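Local atomic coordinates of carbonic anhydrase (Porphyridium purpureum, PDB entry 1DDZ), a protein that probably catalyses the reversible hydration of carbon dioxide to hydrogencarbonate and a proton, with a zinc ion bound in each of its two homologous halves. Residues Asn38-Asn43 with Leu475-Val480; Leu176-Glu181 with Glu277-Thr282. One frame throughout, in Å; residues are numbered along the deposited sequence.

Contact 1: Asn38-Asn43 with Leu475-Val480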
loop_
_atom_site.group_PDB
_atom_site.type_symbol
_atom_site.label_atom_id
_atom_site.label_comp_id
_atom_site.label_asym_id
_atom_site.label_seq_id
_atom_site.Cartn_x
_atom_site.Cartn_y
_atom_site.Cartn_z
ATOM N N ASN A 38 -22.656 11.550 23.559
ATOM C CA ASN A 38 -23.068 12.928 23.420
ATOM C C ASN A 38 -22.979 13.354 21.954
ATOM O O ASN A 38 -23.585 14.349 21.573
ATOM C CB ASN A 38 -22.298 13.858 24.385
ATOM C CG ASN A 38 -20.981 14.375 23.818
ATOM O OD1 ASN A 38 -20.703 15.578 23.891
ATOM N ND2 ASN A 38 -20.143 13.474 23.311
ATOM N N ILE A 39 -22.322 12.553 21.110
ATOM C CA ILE A 39 -22.245 12.901 19.696
ATOM C C ILE A 39 -23.623 12.848 19.049
ATOM O O ILE A 39 -23.914 13.608 18.142
ATOM C CB ILE A 39 -21.243 12.032 18.865
ATOM C CG1 ILE A 39 -21.598 10.547 18.896
ATOM C CG2 ILE A 39 -19.822 12.309 19.304
ATOM C CD1 ILE A 39 -20.912 9.780 17.803
ATOM N N PHE A 40 -24.481 11.958 19.533
ATOM C CA PHE A 40 -25.825 11.848 18.991
ATOM C C PHE A 40 -26.624 13.069 19.454
ATOM O O PHE A 40 -27.335 13.701 18.682
ATOM C CB PHE A 40 -26.450 10.539 19.452
ATOM C CG PHE A 40 -25.752 9.334 18.916
ATOM C CD1 PHE A 40 -24.981 8.533 19.753
ATOM C CD2 PHE A 40 -25.848 9.008 17.567
ATOM C CE1 PHE A 40 -24.315 7.423 19.257
ATOM C CE2 PHE A 40 -25.187 7.895 17.058
ATOM C CZ PHE A 40 -24.416 7.100 17.908
ATOM N N ALA A 41 -26.416 13.464 20.699
ATOM C CA ALA A 41 -27.080 14.641 21.233
ATOM C C ALA A 41 -26.630 15.895 20.467
ATOM O O ALA A 41 -27.426 16.790 20.166
ATOM C CB ALA A 41 -26.748 14.788 22.711
ATOM N N ASN A 42 -25.339 15.955 20.161
ATOM C CA ASN A 42 -24.771 17.090 19.447
ATOM C C ASN A 42 -25.247 17.092 18.014
ATOM O O ASN A 42 -25.581 18.133 17.471
ATOM C CB ASN A 42 -23.248 17.066 19.537
ATOM C CG ASN A 42 -22.755 17.603 20.860
ATOM O OD1 ASN A 42 -23.360 18.521 21.417
ATOM N ND2 ASN A 42 -21.678 17.038 21.382
ATOM N N ASN A 43 -25.293 15.919 17.405
ATOM C CA ASN A 43 -25.788 15.806 16.049
ATOM C C ASN A 43 -27.241 16.280 15.983
ATOM O O ASN A 43 -27.647 16.926 15.015
ATOM C CB ASN A 43 -25.752 14.360 15.595
ATOM C CG ASN A 43 -26.549 14.140 14.337
ATOM O OD1 ASN A 43 -27.536 13.416 14.332
ATOM N ND2 ASN A 43 -26.130 14.769 13.260
ATOM N N LEU A 475 -27.574 10.844 12.915
ATOM C CA LEU A 475 -26.619 9.760 13.118
ATOM C C LEU A 475 -27.312 8.577 13.820
ATOM O O LEU A 475 -27.992 8.725 14.832
ATOM C CB LEU A 475 -25.420 10.236 13.953
ATOM C CG LEU A 475 -24.410 11.217 13.332
ATOM C CD1 LEU A 475 -23.407 11.594 14.390
ATOM C CD2 LEU A 475 -23.730 10.585 12.138
ATOM N N ARG A 476 -27.097 7.393 13.280
ATOM C CA ARG A 476 -27.676 6.166 13.801
ATOM C C ARG A 476 -26.554 5.266 14.335
ATOM O O ARG A 476 -25.509 5.069 13.686
ATOM C CB ARG A 476 -28.486 5.492 12.697
ATOM C CG ARG A 476 -29.626 6.407 12.236
ATOM C CD ARG A 476 -30.385 5.830 11.095
ATOM N NE ARG A 476 -31.397 6.759 10.623
ATOM C CZ ARG A 476 -32.571 6.947 11.225
ATOM N NH1 ARG A 476 -32.883 6.280 12.327
ATOM N NH2 ARG A 476 -33.460 7.766 10.697
ATOM N N ASP A 477 -26.764 4.753 15.539
ATOM C CA ASP A 477 -25.770 3.942 16.222
ATOM C C ASP A 477 -25.574 2.575 15.615
ATOM O O ASP A 477 -26.538 1.874 15.361
ATOM C CB ASP A 477 -26.171 3.814 17.689
ATOM C CG ASP A 477 -25.043 3.311 18.580
ATOM O OD1 ASP A 477 -23.940 3.002 18.083
ATOM O OD2 ASP A 477 -25.266 3.243 19.807
ATOM N N MET A 478 -24.321 2.238 15.309
ATOM C CA MET A 478 -24.004 0.934 14.756
ATOM C C MET A 478 -23.287 0.120 15.821
ATOM O O MET A 478 -22.961 -1.049 15.621
ATOM C CB MET A 478 -23.138 1.050 13.499
ATOM C CG MET A 478 -23.835 1.664 12.283
ATOM S SD MET A 478 -25.160 0.649 11.605
ATOM C CE MET A 478 -26.568 1.429 12.391
ATOM N N GLY A 479 -23.006 0.760 16.944
ATOM C CA GLY A 479 -22.338 0.079 18.029
ATOM C C GLY A 479 -21.189 0.911 18.570
ATOM O O GLY A 479 -20.737 1.859 17.928
ATOM N N VAL A 480 -20.746 0.588 19.778
ATOM C CA VAL A 480 -19.636 1.283 20.396
ATOM C C VAL A 480 -18.883 0.228 21.197
ATOM O O VAL A 480 -19.493 -0.746 21.637
ATOM C CB VAL A 480 -20.130 2.406 21.297
ATOM C CG1 VAL A 480 -20.815 1.847 22.509
ATOM C CG2 VAL A 480 -18.975 3.308 21.685
HETATM O O HOH W 1 -28.157 11.345 15.946
#
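Asn43 and Phe40, one helical turn apart, both reach Leu475, one with its amide and the other with its ring edge. The amide of Asn43 is carried out from the helix with CG anti to the backbone N (chi1 166°), which brings Asn43 OD1 to 2.9 Å from Leu475 N. This nearly straight bond reaches OD1 from above the carbonyl plane, 52° out of it. A water donates to Asn43 OD1 at 2.7 Å and to Leu475 O at 2.9 Å, while Asn43 ND2 donates hydrogen bonds to the carbonyls of Ile338 and Gly473. Replacing Asn43 by a leucine would probably take away the acceptor of Leu475 N and the N-H donors of the two carbonyls. Helix 38-53 here packs against strand 476-481 of the second mixed sheet, consistent with a pseudo-dimer of two beta-carbonic anhydrase halves within one chain. The Phe40 ring crosses Leu475 at about a right angle, Phe40 CD2 meeting Leu475 CB at 3.8 Å. Its flatness suits an edge contact with Leu475 O, and Phe40 CZ reaches Asp477 CB at 3.7 Å. Leu475 crosses the Asn43 side chain obliquely, its CD1 3.8 Å from Asn43 CB, an apolar contact that suits leucine. Asp477 OD1 accepts from Gly479 N at 2.7 Å, an Asx turn, and the backbone angles of Gly479 would jam any CB against the preceding carbonyl.

Contact 2: Leu176-Glu181 with Glu277-Thr282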
loop_
_atom_site.group_PDB
_atom_site.type_symbol
_atom_site.label_atom_id
_atom_site.label_comp_id
_atom_site.label_asym_id
_atom_site.label_seq_id
_atom_site.Cartn_x
_atom_site.Cartn_y
_atom_site.Cartn_z
ATOM N N LEU A 176 9.787 25.183 6.984
ATOM C CA LEU A 176 8.622 24.300 7.064
ATOM C C LEU A 176 7.658 24.772 5.969
ATOM O O LEU A 176 7.162 23.963 5.183
ATOM C CB LEU A 176 7.957 24.396 8.443
ATOM C CG LEU A 176 7.217 23.182 9.040
ATOM C CD1 LEU A 176 5.904 23.626 9.664
ATOM C CD2 LEU A 176 6.975 22.083 8.036
ATOM N N ASN A 177 7.452 26.086 5.879
ATOM C CA ASN A 177 6.569 26.667 4.877
ATOM C C ASN A 177 6.966 26.184 3.501
ATOM O O ASN A 177 6.133 25.695 2.743
ATOM C CB ASN A 177 6.624 28.201 4.891
ATOM C CG ASN A 177 5.872 28.814 6.060
ATOM O OD1 ASN A 177 4.793 28.371 6.426
ATOM N ND2 ASN A 177 6.430 29.876 6.619
ATOM N N ARG A 178 8.243 26.315 3.171
ATOM C CA ARG A 178 8.710 25.886 1.866
ATOM C C ARG A 178 8.585 24.361 1.629
ATOM O O ARG A 178 8.266 23.948 0.517
ATOM C CB ARG A 178 10.137 26.382 1.605
ATOM C CG ARG A 178 10.715 25.887 0.292
ATOM C CD ARG A 178 10.714 26.908 -0.815
ATOM N NE ARG A 178 9.496 27.707 -0.956
ATOM C CZ ARG A 178 9.482 28.890 -1.569
ATOM N NH1 ARG A 178 10.604 29.369 -2.087
ATOM N NH2 ARG A 178 8.382 29.630 -1.594
ATOM N N LEU A 179 8.836 23.530 2.649
ATOM C CA LEU A 179 8.692 22.060 2.508
ATOM C C LEU A 179 7.204 21.742 2.191
ATOM O O LEU A 179 6.909 20.936 1.331
ATOM C CB LEU A 179 9.029 21.339 3.826
ATOM C CG LEU A 179 9.688 19.960 3.922
ATOM C CD1 LEU A 179 9.166 19.246 5.118
ATOM C CD2 LEU A 179 9.529 19.112 2.697
ATOM N N ILE A 180 6.290 22.384 2.914
ATOM C CA ILE A 180 4.866 22.187 2.735
ATOM C C ILE A 180 4.468 22.544 1.313
ATOM O O ILE A 180 3.796 21.768 0.645
ATOM C CB ILE A 180 4.080 22.959 3.803
ATOM C CG1 ILE A 180 4.271 22.244 5.144
ATOM C CG2 ILE A 180 2.571 23.068 3.427
ATOM C CD1 ILE A 180 3.788 23.028 6.358
ATOM N N GLU A 181 4.986 23.653 0.802
ATOM C CA GLU A 181 4.692 24.075 -0.574
ATOM C C GLU A 181 5.289 23.111 -1.603
ATOM O O GLU A 181 4.664 22.769 -2.606
ATOM C CB GLU A 181 5.222 25.489 -0.809
ATOM C CG GLU A 181 4.554 26.511 0.075
ATOM C CD GLU A 181 5.337 27.808 0.200
ATOM O OE1 GLU A 181 6.506 27.853 -0.224
ATOM O OE2 GLU A 181 4.793 28.783 0.757
ATOM N N GLU A 277 8.379 28.711 -10.565
ATOM C CA GLU A 277 7.447 29.747 -10.150
ATOM C C GLU A 277 7.162 29.735 -8.656
ATOM O O GLU A 277 7.003 30.788 -8.029
ATOM C CB GLU A 277 6.192 29.668 -10.999
ATOM C CG GLU A 277 6.524 29.974 -12.458
ATOM C CD GLU A 277 5.420 29.637 -13.448
ATOM O OE1 GLU A 277 5.596 29.959 -14.636
ATOM O OE2 GLU A 277 4.398 29.045 -13.064
ATOM N N LEU A 278 7.205 28.563 -8.045
ATOM C CA LEU A 278 6.963 28.510 -6.608
ATOM C C LEU A 278 8.173 29.094 -5.891
ATOM O O LEU A 278 8.069 30.053 -5.125
ATOM C CB LEU A 278 6.771 27.063 -6.160
ATOM C CG LEU A 278 6.511 26.704 -4.692
ATOM C CD1 LEU A 278 7.638 25.922 -4.114
ATOM C CD2 LEU A 278 6.225 27.903 -3.855
ATOM N N VAL A 279 9.330 28.516 -6.191
ATOM C CA VAL A 279 10.583 28.879 -5.563
ATOM C C VAL A 279 10.983 30.334 -5.591
ATOM O O VAL A 279 11.565 30.824 -4.637
ATOM C CB VAL A 279 11.703 27.943 -6.040
ATOM C CG1 VAL A 279 13.039 28.429 -5.589
ATOM C CG2 VAL A 279 11.464 26.556 -5.453
ATOM N N GLN A 280 10.626 31.045 -6.647
ATOM C CA GLN A 280 10.975 32.460 -6.718
ATOM C C GLN A 280 10.150 33.349 -5.783
ATOM O O GLN A 280 10.401 34.555 -5.719
ATOM C CB GLN A 280 10.882 32.981 -8.152
ATOM C CG GLN A 280 9.473 33.055 -8.716
ATOM C CD GLN A 280 9.456 33.369 -10.207
ATOM O OE1 GLN A 280 8.453 33.837 -10.752
ATOM N NE2 GLN A 280 10.562 33.088 -10.881
ATOM N N GLN A 281 9.142 32.788 -5.107
ATOM C CA GLN A 281 8.313 33.579 -4.188
ATOM C C GLN A 281 8.733 33.316 -2.760
ATOM O O GLN A 281 9.330 32.279 -2.467
ATOM C CB GLN A 281 6.830 33.233 -4.340
ATOM C CG GLN A 281 6.321 33.215 -5.762
ATOM C CD GLN A 281 4.831 32.993 -5.800
ATOM O OE1 GLN A 281 4.070 33.799 -5.262
ATOM N NE2 GLN A 281 4.399 31.882 -6.395
ATOM N N THR A 282 8.321 34.193 -1.851
ATOM C CA THR A 282 8.676 34.050 -0.446
ATOM C C THR A 282 7.864 32.930 0.214
ATOM O O THR A 282 6.650 32.865 0.068
ATOM C CB THR A 282 8.450 35.352 0.309
ATOM O OG1 THR A 282 9.210 36.398 -0.292
ATOM C CG2 THR A 282 8.930 35.217 1.737
#
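Arg178 lays its guanidinium edge-on to the backbone carbonyls of Val279 and Gln281. The end of the group straddles one oxygen: Arg178 NH2 sits 2.9 Å from Gln281 O, and Arg178 NH1 lies 3.2 Å from Gln281 O, approaching nearly along the C=O axis. NH1 also makes a weak bond to Val279 O. On the other edge, Arg178 NE and NH2 both meet Glu181 OE1, NH2 at 2.9 Å and NE at 3.1 Å, in a side-on salt bridge that lies within 1° of the guanidinium plane. Gripped on two edges, the group can hardly rotate; getting there takes bends at chi2 (102°) and chi3. Leu278 slides past it in the opposite direction, with CD1 over one guanidinium face near the rim and Leu278 CD2 3.6 Å from Glu181 OE1, so a branched apolar chain suits the space beside the ion pair. Glutamate fits because its second oxygen, OE2, takes bonds from Tyr131 OH and Gly284 N. Leu278 and Glu181 also touch Leu224 on strand 222-227. The positive charge probably offsets the partial negative charge of the two carbonyls, an arrangement in which an arginine, steadied by a glutamate one turn on, ties helix 172-193 to segment 277-282.

Overall arrangement
Contacts 1 and 2 lie on opposite sides of the chain's centre, their centres 42 Å apart and their nearest atoms about 29 Å apart. Contact 1 joins an early helix to the last strand, and both segments of contact 2 fall between them in sequence. The two share no helix or strand, yet their surroundings are related: strand 476-481 of contact 1 is an outermost strand, within this chain, of the second sheet, as strand 222-227, touched by contact 2, is of the first. Each is also some 13 Å from a different zinc ion, measured from a side chain. Beside the last strand of each of two alike sheets, chain parts far apart in sequence are thus joined.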